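Local coordinates for uncharacterized protein (Chondromyces crocatus, PDB 6I86) that is of unknown molecular function but, being encoded in the crocagin gene cluster, probably takes part in making this ribosomally synthesised, post-translationally modified peptide, at residues 10-15 with 103-108; 61-66 with 138-143; 79-84 with 123-128. All coordinates share one frame; numbering follows the deposited sequence. Where two conformers were deposited one is given.

Interaction 1. Residues 10-15 with 103-108; sequences IILPAS and PTLNRH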
ATOM      1  N   ILE A  10       0.887   8.818   0.772  1.00 22.32           N
ATOM      2  CA  ILE A  10      -0.302   8.906   1.607  1.00 22.60           C
ATOM      3  C   ILE A  10       0.113   8.748   3.062  1.00 26.15           C
ATOM      4  O   ILE A  10       1.092   8.066   3.386  1.00 26.22           O
ATOM      5  CB  ILE A  10      -1.372   7.855   1.236  1.00 27.11           C
ATOM      6  CG1 ILE A  10      -0.830   6.437   1.425  1.00 22.97           C
ATOM      7  CG2 ILE A  10      -1.858   8.063  -0.192  1.00 26.85           C
ATOM      8  CD1 ILE A  10      -1.870   5.358   1.211  1.00 27.45           C
ATOM      9  N   ILE A  11      -0.641   9.396   3.943  1.00 24.92           N
ATOM     10  CA  ILE A  11      -0.483   9.258   5.385  1.00 26.72           C
ATOM     11  C   ILE A  11      -1.834   8.843   5.941  1.00 30.77           C
ATOM     12  O   ILE A  11      -2.824   9.567   5.777  1.00 28.90           O
ATOM     13  CB  ILE A  11       0.003  10.558   6.041  1.00 27.50           C
ATOM     14  CG1 ILE A  11       1.314  11.029   5.410  1.00 28.49           C
ATOM     15  CG2 ILE A  11       0.176  10.365   7.537  1.00 25.81           C
ATOM     16  CD1 ILE A  11       1.804  12.349   5.957  1.00 37.72           C
ATOM     17  N   LEU A  12      -1.885   7.678   6.579  1.00 25.61           N
ATOM     18  CA  LEU A  12      -3.151   7.179   7.094  1.00 22.11           C
ATOM     19  C   LEU A  12      -2.911   6.438   8.403  1.00 27.24           C
ATOM     20  O   LEU A  12      -1.811   5.925   8.625  1.00 22.71           O
ATOM     21  CB  LEU A  12      -3.855   6.250   6.090  1.00 23.44           C
ATOM     22  CG  LEU A  12      -3.126   5.326   5.106  1.00 40.09           C
ATOM     23  CD1 LEU A  12      -1.947   4.587   5.722  1.00 45.70           C
ATOM     24  CD2 LEU A  12      -4.131   4.335   4.545  1.00 32.00           C
ATOM     25  N   PRO A  13      -3.915   6.376   9.270  1.00 25.29           N
ATOM     26  CA  PRO A  13      -3.799   5.528  10.459  1.00 24.30           C
ATOM     27  C   PRO A  13      -4.119   4.078  10.136  1.00 26.95           C
ATOM     28  O   PRO A  13      -4.852   3.770   9.193  1.00 25.75           O
ATOM     29  CB  PRO A  13      -4.843   6.122  11.411  1.00 26.15           C
ATOM     30  CG  PRO A  13      -5.914   6.631  10.487  1.00 28.12           C
ATOM     31  CD  PRO A  13      -5.197   7.101   9.232  1.00 27.10           C
ATOM     32  N   ALA A  14      -3.556   3.184  10.945  1.00 25.60           N
ATOM     33  CA  ALA A  14      -3.801   1.758  10.787  1.00 27.13           C
ATOM     34  C   ALA A  14      -3.363   1.040  12.053  1.00 34.82           C
ATOM     35  O   ALA A  14      -2.374   1.418  12.686  1.00 32.00           O
ATOM     36  CB  ALA A  14      -3.062   1.189   9.571  1.00 25.39           C
ATOM     37  N   SER A  15      -4.118   0.000  12.415  1.00 33.15           N
ATOM     38  CA  SER A  15      -3.779  -0.839  13.553  1.00 32.32           C
ATOM     39  C   SER A  15      -3.231  -2.203  13.160  1.00 30.43           C
ATOM     40  O   SER A  15      -2.481  -2.794  13.943  1.00 25.88           O
ATOM     41  CB  SER A  15      -5.005  -1.034  14.459  1.00 29.55           C
ATOM     42  OG  SER A  15      -6.041  -1.730  13.787  1.00 34.69           O
ATOM     43  N   PRO A 103     -12.724   0.605   6.145  1.00 32.42           N
ATOM     44  CA  PRO A 103     -12.906  -0.035   4.829  1.00 34.09           C
ATOM     45  C   PRO A 103     -13.407   0.903   3.742  1.00 35.42           C
ATOM     46  O   PRO A 103     -13.192   0.619   2.557  1.00 32.69           O
ATOM     47  CB  PRO A 103     -13.925  -1.148   5.115  1.00 32.59           C
ATOM     48  CG  PRO A 103     -14.530  -0.817   6.444  1.00 34.68           C
ATOM     49  CD  PRO A 103     -13.483  -0.076   7.206  1.00 34.04           C
ATOM     50  N   THR A 104     -14.070   2.001   4.095  1.00 32.54           N
ATOM     51  CA  THR A 104     -14.586   2.944   3.111  1.00 38.85           C
ATOM     52  C   THR A 104     -13.605   4.068   2.800  1.00 37.63           C
ATOM     53  O   THR A 104     -14.009   5.073   2.204  1.00 39.68           O
ATOM     54  CB  THR A 104     -15.908   3.548   3.593  1.00 36.47           C
ATOM     55  OG1 THR A 104     -15.667   4.361   4.749  1.00 40.57           O
ATOM     56  CG2 THR A 104     -16.902   2.451   3.951  1.00 43.83           C
ATOM     57  N   LEU A 105     -12.334   3.923   3.187  1.00 33.75           N
ATOM     58  CA  LEU A 105     -11.376   5.014   3.027  1.00 33.14           C
ATOM     59  C   LEU A 105     -11.279   5.455   1.572  1.00 35.27           C
ATOM     60  O   LEU A 105     -11.392   6.648   1.266  1.00 34.72           O
ATOM     61  CB  LEU A 105     -10.006   4.594   3.563  1.00 31.75           C
ATOM     62  CG  LEU A 105      -9.119   5.737   4.062  1.00 41.18           C
ATOM     63  CD1 LEU A 105      -9.777   6.465   5.221  1.00 45.58           C
ATOM     64  CD2 LEU A 105      -7.743   5.224   4.466  1.00 39.13           C
ATOM     65  N   ASN A 106     -11.085   4.502   0.658  1.00 27.95           N
ATOM     66  CA  ASN A 106     -11.058   4.774  -0.779  1.00 34.93           C
ATOM     67  C   ASN A 106     -10.059   5.883  -1.103  1.00 31.59           C
ATOM     68  O   ASN A 106     -10.345   6.828  -1.840  1.00 33.34           O
ATOM     69  CB  ASN A 106     -12.460   5.113  -1.288  1.00 38.70           C
ATOM     70  CG  ASN A 106     -12.526   5.211  -2.796  1.00 37.05           C
ATOM     71  OD1 ASN A 106     -11.823   4.495  -3.509  1.00 35.98           O
ATOM     72  ND2 ASN A 106     -13.371   6.106  -3.293  1.00 33.31           N
ATOM     73  N   ARG A 107      -8.871   5.764  -0.520  1.00 30.12           N
ATOM     74  CA  ARG A 107      -7.846   6.790  -0.651  1.00 29.22           C
ATOM     75  C   ARG A 107      -7.106   6.608  -1.970  1.00 27.88           C
ATOM     76  O   ARG A 107      -6.422   5.599  -2.168  1.00 24.59           O
ATOM     77  CB  ARG A 107      -6.877   6.719   0.526  1.00 29.95           C
ATOM     78  CG  ARG A 107      -5.747   7.727   0.452  1.00 36.21           C
ATOM     79  CD  ARG A 107      -6.214   9.111   0.878  1.00 43.13           C
ATOM     80  NE  ARG A 107      -6.897   9.094   2.169  1.00 57.13           N
ATOM     81  CZ  ARG A 107      -6.279   9.186   3.343  1.00 57.82           C
ATOM     82  NH1 ARG A 107      -4.959   9.302   3.393  1.00 50.36           N
ATOM     83  NH2 ARG A 107      -6.980   9.162   4.467  1.00 55.29           N
ATOM     84  N   HIS A 108      -7.241   7.580  -2.867  1.00 30.88           N
ATOM     85  CA  HIS A 108      -6.557   7.499  -4.150  1.00 29.81           C
ATOM     86  C   HIS A 108      -5.051   7.594  -3.949  1.00 31.07           C
ATOM     87  O   HIS A 108      -4.558   8.508  -3.280  1.00 30.65           O
ATOM     88  CB  HIS A 108      -7.030   8.604  -5.090  1.00 43.44           C
ATOM     89  CG  HIS A 108      -6.389   8.550  -6.441  1.00 49.69           C
ATOM     90  ND1 HIS A 108      -5.843   9.657  -7.055  1.00 57.76           N
ATOM     91  CD2 HIS A 108      -6.198   7.515  -7.294  1.00 49.56           C
ATOM     92  CE1 HIS A 108      -5.349   9.307  -8.229  1.00 51.42           C
ATOM     93  NE2 HIS A 108      -5.552   8.013  -8.399  1.00 43.32           N
TER
HETATM   94  O   HOH W   1      -5.567  10.301   6.781  1.00 52.64           O
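The carbonyl oxygen of Ile11 is held by two donors, the guanidinium of Arg107 and a water. Arg107 NH1 donates to Ile11 O at 3.2 Å with a fairly straight N-H...O angle of 159°. The oxygen lies in the guanidinium plane, at its edge, whereas NH1 stands well above the carbonyl plane, 54° out of it. Water 1 donates to the same Ile11 O and accepts from Arg107 NH2 at 2.9 Å, so both terminal nitrogens are tied, one directly and one through water, to a single backbone acceptor. This double hold should limit rotation of the guanidinium.

The arginine reaches that point by a folded route: CG is anti to the backbone N (chi1 178°), and bends at chi2 and chi3 then carry the guanidinium to the carbonyl of Ile11. Its aliphatic part runs antiparallel to the Ile10 side chain, with Arg107 CG 4.0 Å from Ile10 CG2. On the other flank the contact is purely apolar: Leu12 CD2 meets Leu105 CD2 at 3.7 Å, the two leucines crossing at a slant. Ile10 and Leu12 also pack on Ala97 and Thr99 of strand 94-99 and on Phe20 and Ile18 of strand 17-22. The arrangement is that of two beta-sheets packed through apolar side chains, the outermost strand of the mixed sheet, 4-14, meeting strand 107-111 at the edge of the antiparallel one, with an arginine bridging their border.

Interaction 2. Residues 61-66 with 138-143; sequences YFKVRC and EAYPAD
Tyr61 meets Tyr140 mainly through its backbone: Tyr61 O points at the edge of the Tyr140 ring, close to the ring plane, 3.3 Å from CE2. This carbonyl oxygen is buried by the contact without a hydrogen-bond partner in the model; what it faces across the contact is the C-H edge of the ring. Tyr61 CB adds a looser apolar touch, 4.4 Å from Tyr140 CD2. At Phe62 the backbone carries the contact, with CA 4.0 Å from Tyr140 CE2.

Lys63 then crosses the tyrosine at a slant. Its CB lies 3.5 Å from Tyr140 OH, and a bend at chi3 (-67°) brings CE to 3.6 Å from Tyr140 CE1. The ammonium ends near the loop backbone, where NZ is 3.4 Å from Ala142 O at an angle too poor for a hydrogen bond; its bond goes instead to Glu144 O. Tyr140 OH is hydrogen-bonded to Asp147 OD2, which also accepts from Lys63 N, so one carboxylate oxygen joins the strand backbone to the phenol. Strand 60-69 runs between strands 4-14 and 148-154 in the mixed sheet, and the loop between helix 125-128 and strand 148-154 lays Tyr140 against it, the ring also meeting His131.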
ATOM      1  N   TYR A  61       0.131   6.192  12.835  1.00 23.79           N
ATOM      2  CA  TYR A  61      -0.032   6.896  11.570  1.00 27.59           C
ATOM      3  C   TYR A  61       1.225   6.679  10.745  1.00 29.49           C
ATOM      4  O   TYR A  61       2.337   6.852  11.251  1.00 25.44           O
ATOM      5  CB  TYR A  61      -0.264   8.392  11.785  1.00 28.12           C
ATOM      6  CG  TYR A  61      -1.696   8.776  12.073  1.00 35.73           C
ATOM      7  CD1 TYR A  61      -2.202   8.728  13.363  1.00 34.90           C
ATOM      8  CD2 TYR A  61      -2.538   9.199  11.053  1.00 36.67           C
ATOM      9  CE1 TYR A  61      -3.508   9.087  13.633  1.00 40.14           C
ATOM     10  CE2 TYR A  61      -3.848   9.560  11.313  1.00 36.64           C
ATOM     11  CZ  TYR A  61      -4.328   9.501  12.603  1.00 40.79           C
ATOM     12  OH  TYR A  61      -5.632   9.860  12.867  1.00 49.60           O
ATOM     13  N   PHE A  62       1.052   6.309   9.481  1.00 23.72           N
ATOM     14  CA  PHE A  62       2.170   5.854   8.672  1.00 24.86           C
ATOM     15  C   PHE A  62       2.166   6.529   7.311  1.00 25.39           C
ATOM     16  O   PHE A  62       1.114   6.699   6.688  1.00 24.70           O
ATOM     17  CB  PHE A  62       2.132   4.333   8.519  1.00 19.27           C
ATOM     18  CG  PHE A  62       1.965   3.613   9.824  1.00 24.82           C
ATOM     19  CD1 PHE A  62       3.011   3.557  10.735  1.00 18.64           C
ATOM     20  CD2 PHE A  62       0.756   3.027  10.162  1.00 24.24           C
ATOM     21  CE1 PHE A  62       2.862   2.909  11.953  1.00 24.35           C
ATOM     22  CE2 PHE A  62       0.599   2.374  11.380  1.00 26.54           C
ATOM     23  CZ  PHE A  62       1.654   2.316  12.275  1.00 24.51           C
ATOM     24  N   LYS A  63       3.359   6.903   6.861  1.00 20.75           N
ATOM     25  CA  LYS A  63       3.561   7.537   5.566  1.00 17.28           C
ATOM     26  C   LYS A  63       4.050   6.478   4.586  1.00 20.77           C
ATOM     27  O   LYS A  63       5.096   5.857   4.808  1.00 22.20           O
ATOM     28  CB  LYS A  63       4.564   8.684   5.679  1.00 23.89           C
ATOM     29  CG  LYS A  63       4.949   9.323   4.355  1.00 27.04           C
ATOM     30  CD  LYS A  63       5.974  10.438   4.554  1.00 24.36           C
ATOM     31  CE  LYS A  63       5.382  11.619   5.309  1.00 27.52           C
ATOM     32  NZ  LYS A  63       6.391  12.692   5.549  1.00 32.71           N
ATOM     33  N   VAL A  64       3.294   6.268   3.512  1.00 20.35           N
ATOM     34  CA  VAL A  64       3.612   5.263   2.506  1.00 20.72           C
ATOM     35  C   VAL A  64       3.813   5.974   1.178  1.00 22.30           C
ATOM     36  O   VAL A  64       2.898   6.638   0.677  1.00 18.95           O
ATOM     37  CB  VAL A  64       2.515   4.194   2.393  1.00 21.36           C
ATOM     38  CG1 VAL A  64       2.923   3.115   1.396  1.00 21.16           C
ATOM     39  CG2 VAL A  64       2.224   3.586   3.756  1.00 20.14           C
ATOM     40  N   ARG A  65       5.008   5.839   0.613  1.00 22.96           N
ATOM     41  CA  ARG A  65       5.300   6.359  -0.714  1.00 18.17           C
ATOM     42  C   ARG A  65       5.073   5.259  -1.740  1.00 18.51           C
ATOM     43  O   ARG A  65       5.546   4.132  -1.566  1.00 23.06           O
ATOM     44  CB  ARG A  65       6.740   6.867  -0.794  1.00 19.21           C
ATOM     45  CG  ARG A  65       7.142   7.360  -2.173  1.00 22.51           C
ATOM     46  CD  ARG A  65       8.561   7.907  -2.169  1.00 22.99           C
ATOM     47  NE  ARG A  65       8.727   8.987  -1.200  1.00 27.90           N
ATOM     48  CZ  ARG A  65       9.884   9.301  -0.626  1.00 26.59           C
ATOM     49  NH1 ARG A  65      10.980   8.618  -0.928  1.00 30.89           N
ATOM     50  NH2 ARG A  65       9.947  10.297   0.246  1.00 27.49           N
ATOM     51  N   CYS A  66       4.314   5.574  -2.786  0.63 19.36           N
ATOM     52  CA  CYS A  66       4.049   4.642  -3.873  0.63 19.07           C
ATOM     53  C   CYS A  66       4.665   5.184  -5.153  0.63 17.27           C
ATOM     54  O   CYS A  66       4.490   6.362  -5.481  0.63 18.06           O
ATOM     55  CB  CYS A  66       2.550   4.418  -4.062  0.63 19.02           C
ATOM     56  SG  CYS A  66       2.149   3.095  -5.227  0.63 22.60           S
ATOM     57  N   GLU A 138      -1.826  15.211  10.176  1.00 40.59           N
ATOM     58  CA  GLU A 138      -1.246  16.546  10.130  1.00 41.25           C
ATOM     59  C   GLU A 138      -0.049  16.667  11.063  1.00 37.76           C
ATOM     60  O   GLU A 138       0.882  17.433  10.787  1.00 45.61           O
ATOM     61  CB  GLU A 138      -2.313  17.588  10.485  1.00 52.87           C
ATOM     62  CG  GLU A 138      -3.658  17.525   9.709  1.00 71.20           C
ATOM     63  CD  GLU A 138      -4.452  16.222   9.848  1.00 80.93           C
ATOM     64  OE1 GLU A 138      -4.123  15.385  10.707  1.00 82.74           O
ATOM     65  OE2 GLU A 138      -5.417  16.037   9.077  1.00 87.18           O
ATOM     66  N   ALA A 139      -0.054  15.919  12.165  1.00 38.73           N
ATOM     67  CA  ALA A 139       1.012  15.936  13.155  1.00 40.06           C
ATOM     68  C   ALA A 139       2.149  14.980  12.822  1.00 39.99           C
ATOM     69  O   ALA A 139       3.143  14.944  13.555  1.00 44.76           O
ATOM     70  CB  ALA A 139       0.447  15.604  14.539  1.00 37.45           C
ATOM     71  N   TYR A 140       2.022  14.199  11.755  1.00 33.26           N
ATOM     72  CA  TYR A 140       3.129  13.379  11.289  1.00 31.53           C
ATOM     73  C   TYR A 140       4.258  14.301  10.847  1.00 35.08           C
ATOM     74  O   TYR A 140       4.048  15.137   9.952  1.00 40.13           O
ATOM     75  CB  TYR A 140       2.688  12.471  10.140  1.00 29.02           C
ATOM     76  CG  TYR A 140       3.682  11.384   9.761  1.00 27.72           C
ATOM     77  CD1 TYR A 140       4.861  11.686   9.088  1.00 27.18           C
ATOM     78  CD2 TYR A 140       3.430  10.051  10.064  1.00 28.33           C
ATOM     79  CE1 TYR A 140       5.765  10.693   8.738  1.00 26.58           C
ATOM     80  CE2 TYR A 140       4.326   9.053   9.717  1.00 24.95           C
ATOM     81  CZ  TYR A 140       5.491   9.380   9.054  1.00 30.75           C
ATOM     82  OH  TYR A 140       6.389   8.396   8.702  1.00 27.98           O
ATOM     83  N   PRO A 141       5.442  14.206  11.447  1.00 40.48           N
ATOM     84  CA  PRO A 141       6.521  15.151  11.126  1.00 46.19           C
ATOM     85  C   PRO A 141       6.877  15.110   9.647  1.00 40.72           C
ATOM     86  O   PRO A 141       7.077  14.041   9.066  1.00 33.15           O
ATOM     87  CB  PRO A 141       7.683  14.670  12.003  1.00 48.72           C
ATOM     88  CG  PRO A 141       7.026  13.918  13.124  1.00 49.42           C
ATOM     89  CD  PRO A 141       5.830  13.257  12.505  1.00 36.67           C
ATOM     90  N   ALA A 142       6.966  16.298   9.045  1.00 44.55           N
ATOM     91  CA  ALA A 142       7.180  16.398   7.605  1.00 41.68           C
ATOM     92  C   ALA A 142       8.502  15.773   7.175  1.00 43.68           C
ATOM     93  O   ALA A 142       8.593  15.216   6.075  1.00 47.77           O
ATOM     94  CB  ALA A 142       7.126  17.862   7.173  1.00 45.72           C
ATOM     95  N   ASP A 143       9.531  15.854   8.013  1.00 38.83           N
ATOM     96  CA  ASP A 143      10.855  15.369   7.653  1.00 41.30           C
ATOM     97  C   ASP A 143      11.094  13.922   8.067  1.00 40.19           C
ATOM     98  O   ASP A 143      12.240  13.463   8.031  1.00 47.56           O
ATOM     99  CB  ASP A 143      11.929  16.268   8.271  1.00 47.54           C
ATOM    100  CG  ASP A 143      11.832  16.335   9.781  1.00 58.24           C
ATOM    101  OD1 ASP A 143      10.822  15.854  10.338  1.00 55.70           O
ATOM    102  OD2 ASP A 143      12.769  16.866  10.413  1.00 65.44           O
TER

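Interaction 3. Residues 79-84 with 123-128; sequences NADVSE and WSVHEE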
ATOM      1  N   ASN A  79      16.556   2.510   4.832  1.00 30.02           N
ATOM      2  CA  ASN A  79      16.358   1.986   6.179  1.00 44.67           C
ATOM      3  C   ASN A  79      15.398   0.799   6.217  1.00 35.80           C
ATOM      4  O   ASN A  79      14.830   0.504   7.274  1.00 36.13           O
ATOM      5  CB  ASN A  79      15.859   3.092   7.112  1.00 47.51           C
ATOM      6  CG  ASN A  79      14.669   3.850   6.546  1.00 50.97           C
ATOM      7  OD1 ASN A  79      14.448   3.875   5.336  1.00 54.51           O
ATOM      8  ND2 ASN A  79      13.891   4.471   7.429  1.00 55.20           N
ATOM      9  N   ALA A  80      15.213   0.110   5.093  1.00 31.78           N
ATOM     10  CA  ALA A  80      14.288  -1.014   5.042  1.00 32.69           C
ATOM     11  C   ALA A  80      14.776  -2.174   5.902  1.00 30.37           C
ATOM     12  O   ALA A  80      15.954  -2.538   5.878  1.00 30.29           O
ATOM     13  CB  ALA A  80      14.104  -1.486   3.600  1.00 32.33           C
ATOM     14  N   ASP A  81      13.850  -2.762   6.661  1.00 27.41           N
ATOM     15  CA  ASP A  81      14.107  -3.988   7.404  1.00 32.36           C
ATOM     16  C   ASP A  81      13.584  -5.226   6.692  1.00 28.17           C
ATOM     17  O   ASP A  81      14.029  -6.338   6.999  1.00 32.96           O
ATOM     18  CB  ASP A  81      13.462  -3.916   8.795  1.00 30.81           C
ATOM     19  CG  ASP A  81      14.019  -2.790   9.642  1.00 42.19           C
ATOM     20  OD1 ASP A  81      15.258  -2.678   9.740  1.00 48.25           O
ATOM     21  OD2 ASP A  81      13.219  -2.017  10.207  1.00 34.26           O
ATOM     22  N   VAL A  82      12.646  -5.056   5.763  1.00 35.92           N
ATOM     23  CA  VAL A  82      12.031  -6.172   5.061  1.00 41.64           C
ATOM     24  C   VAL A  82      11.732  -5.726   3.638  1.00 39.77           C
ATOM     25  O   VAL A  82      11.464  -4.550   3.376  1.00 37.26           O
ATOM     26  CB  VAL A  82      10.758  -6.669   5.793  1.00 41.49           C
ATOM     27  CG1 VAL A  82       9.681  -5.592   5.800  1.00 41.28           C
ATOM     28  CG2 VAL A  82      10.239  -7.963   5.173  1.00 42.12           C
ATOM     29  N   SER A  83      11.811  -6.680   2.713  1.00 33.60           N
ATOM     30  CA  SER A  83      11.565  -6.436   1.297  1.00 33.58           C
ATOM     31  C   SER A  83      10.919  -7.685   0.724  1.00 33.04           C
ATOM     32  O   SER A  83      11.478  -8.779   0.846  1.00 38.93           O
ATOM     33  CB  SER A  83      12.872  -6.108   0.565  1.00 34.36           C
ATOM     34  OG  SER A  83      12.688  -6.069  -0.839  1.00 53.52           O
ATOM     35  N   GLU A  84       9.746  -7.536   0.115  1.00 24.92           N
ATOM     36  CA  GLU A  84       9.077  -8.686  -0.474  1.00 33.09           C
ATOM     37  C   GLU A  84       8.570  -8.332  -1.861  1.00 23.11           C
ATOM     38  O   GLU A  84       7.991  -7.261  -2.069  1.00 22.16           O
ATOM     39  CB  GLU A  84       7.932  -9.201   0.418  1.00 35.96           C
ATOM     40  CG  GLU A  84       6.641  -8.412   0.391  1.00 50.99           C
ATOM     41  CD  GLU A  84       5.575  -9.071   1.237  1.00 51.84           C
ATOM     42  OE1 GLU A  84       5.434 -10.310   1.143  1.00 45.21           O
ATOM     43  OE2 GLU A  84       4.884  -8.361   1.993  1.00 38.25           O
ATOM     44  N   TRP A 123       9.670  -2.037   3.690  1.00 19.69           N
ATOM     45  CA  TRP A 123       9.145  -1.501   4.935  1.00 17.41           C
ATOM     46  C   TRP A 123      10.256  -1.400   5.966  1.00 22.85           C
ATOM     47  O   TRP A 123      11.126  -2.273   6.049  1.00 24.81           O
ATOM     48  CB  TRP A 123       8.006  -2.373   5.477  1.00 22.80           C
ATOM     49  CG  TRP A 123       7.189  -1.689   6.514  1.00 22.82           C
ATOM     50  CD1 TRP A 123       7.356  -1.753   7.866  1.00 25.98           C
ATOM     51  CD2 TRP A 123       6.076  -0.821   6.287  1.00 23.03           C
ATOM     52  NE1 TRP A 123       6.409  -0.985   8.496  1.00 25.33           N
ATOM     53  CE2 TRP A 123       5.611  -0.400   7.547  1.00 24.87           C
ATOM     54  CE3 TRP A 123       5.425  -0.360   5.139  1.00 28.12           C
ATOM     55  CZ2 TRP A 123       4.526   0.461   7.691  1.00 34.13           C
ATOM     56  CZ3 TRP A 123       4.351   0.491   5.283  1.00 31.27           C
ATOM     57  CH2 TRP A 123       3.910   0.894   6.549  1.00 28.16           C
ATOM     58  N   SER A 124      10.221  -0.325   6.745  1.00 20.44           N
ATOM     59  CA  SER A 124      11.157  -0.097   7.840  1.00 21.07           C
ATOM     60  C   SER A 124      10.380  -0.225   9.146  1.00 20.79           C
ATOM     61  O   SER A 124       9.604   0.665   9.506  1.00 20.27           O
ATOM     62  CB  SER A 124      11.815   1.273   7.721  1.00 22.79           C
ATOM     63  OG  SER A 124      12.645   1.531   8.839  1.00 27.65           O
ATOM     64  N   VAL A 125      10.577  -1.343   9.847  1.00 22.01           N
ATOM     65  CA  VAL A 125       9.988  -1.495  11.174  1.00 20.58           C
ATOM     66  C   VAL A 125      10.573  -0.464  12.131  1.00 21.47           C
ATOM     67  O   VAL A 125       9.880   0.028  13.032  1.00 24.04           O
ATOM     68  CB  VAL A 125      10.200  -2.934  11.685  1.00 22.26           C
ATOM     69  CG1 VAL A 125       9.603  -3.105  13.071  1.00 23.02           C
ATOM     70  CG2 VAL A 125       9.592  -3.936  10.716  1.00 23.10           C
ATOM     71  N   HIS A 126      11.848  -0.111  11.945  1.00 22.19           N
ATOM     72  CA  HIS A 126      12.467   0.917  12.776  1.00 23.57           C
ATOM     73  C   HIS A 126      11.765   2.259  12.604  1.00 26.04           C
ATOM     74  O   HIS A 126      11.486   2.958  13.585  1.00 22.84           O
ATOM     75  CB  HIS A 126      13.951   1.035  12.433  1.00 25.19           C
ATOM     76  CG  HIS A 126      14.744   1.808  13.441  1.00 40.07           C
ATOM     77  ND1 HIS A 126      15.380   2.992  13.138  1.00 36.53           N
ATOM     78  CD2 HIS A 126      15.003   1.565  14.748  1.00 45.24           C
ATOM     79  CE1 HIS A 126      15.998   3.445  14.216  1.00 42.53           C
ATOM     80  NE2 HIS A 126      15.784   2.597  15.206  1.00 45.72           N
ATOM     81  N   GLU A 127      11.471   2.636  11.359  1.00 21.54           N
ATOM     82  CA  GLU A 127      10.772   3.893  11.119  1.00 24.81           C
ATOM     83  C   GLU A 127       9.319   3.809  11.569  1.00 25.24           C
ATOM     84  O   GLU A 127       8.785   4.769  12.139  1.00 23.82           O
ATOM     85  CB  GLU A 127      10.856   4.266   9.639  1.00 23.20           C
ATOM     86  CG  GLU A 127      10.351   5.668   9.314  1.00 24.63           C
ATOM     87  CD  GLU A 127      11.278   6.759   9.816  1.00 28.47           C
ATOM     88  OE1 GLU A 127      12.444   6.454  10.140  1.00 29.84           O
ATOM     89  OE2 GLU A 127      10.842   7.929   9.878  1.00 31.92           O
ATOM     90  N   GLU A 128       8.665   2.670  11.315  1.00 21.99           N
ATOM     91  CA  GLU A 128       7.286   2.478  11.757  1.00 23.27           C
ATOM     92  C   GLU A 128       7.149   2.694  13.257  1.00 26.04           C
ATOM     93  O   GLU A 128       6.222   3.375  13.715  1.00 23.94           O
ATOM     94  CB  GLU A 128       6.805   1.074  11.383  1.00 22.74           C
ATOM     95  CG  GLU A 128       5.490   0.689  12.046  1.00 23.45           C
ATOM     96  CD  GLU A 128       5.203  -0.797  11.988  1.00 25.50           C
ATOM     97  OE1 GLU A 128       5.590  -1.447  10.991  1.00 24.26           O
ATOM     98  OE2 GLU A 128       4.584  -1.316  12.938  1.00 22.86           O
TER
HETATM   99  O   HOH W   2      14.669   4.519  10.416  1.00 48.92           O
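The imidazole of His126 has water 2 at its edge, in the ring plane, 3.2 Å from ND1. The same water accepts from Asn79 ND2 and donates to Glu127 OE1, linking the two segments where the Asn79 amide and Glu127 carboxylate planes stand 67° apart. The indole of Trp123 is turned away from residues 79-84; its NE1 donates to the anti lone pair of Glu128 OE1 at 2.7 Å, with the acceptor 21° out of the ring plane. Only the base of this side chain faces across, Trp123 CB packing against Val82 CG1 at 3.6 Å.

Between the backbones lies a classic beta bulge: Asp81 and Val82 both face Trp123, and Trp123 O accepts from Asp81 N (2.8 Å) as well as from Val82 N. The return bond, Trp123 N to Val82 O, completes an antiparallel hydrogen-bonded pair joining the start of strand 82-90 to the end of strand 115-123.

Beyond the bulge the chain turns into helix 125-128, whose N-cap is Ser124. Its OG, anti to the backbone N (chi1 176°), accepts the capping bond from Glu127 N at 3.0 Å and donates to Asn79 O at 2.9 Å, from above that carbonyl plane. Asp81 brings a second side chain to the same helix start. Its OD2 receives His126 N at 2.9 Å, nearly in line with the carboxylate C-O bond, and lies 2.8 Å from Val125 N. A negative charge on Asp81 would probably be stabilised by its position at the N-terminal end of the helix. Glu127 OE1 also forms a salt bridge with Lys130.

All three interactions involve the mixed sheet. Interactions 1 and 2 share its neighbouring strands 4-14 and 60-69, joined by the backbone pairs Ile10 O to Val64 N and Leu12 O to Phe62 N. Interaction 3 lies on the far side of the sheet order, yet touches interaction 2 where Phe62 packs on Glu128 and Val64 on Trp123. Each is partly buried. Interaction 1, nearest the chain centre, combines leucine packing with an arginine bond; interaction 2 sets a loop tyrosine against a strand with no direct hydrogen bond; interaction 3, with more exposed residues, relies on backbone and helix-capping bonds. Along the chain, both segments of interaction 3 fall between residues 66 and 138, the inner ends of interaction 2.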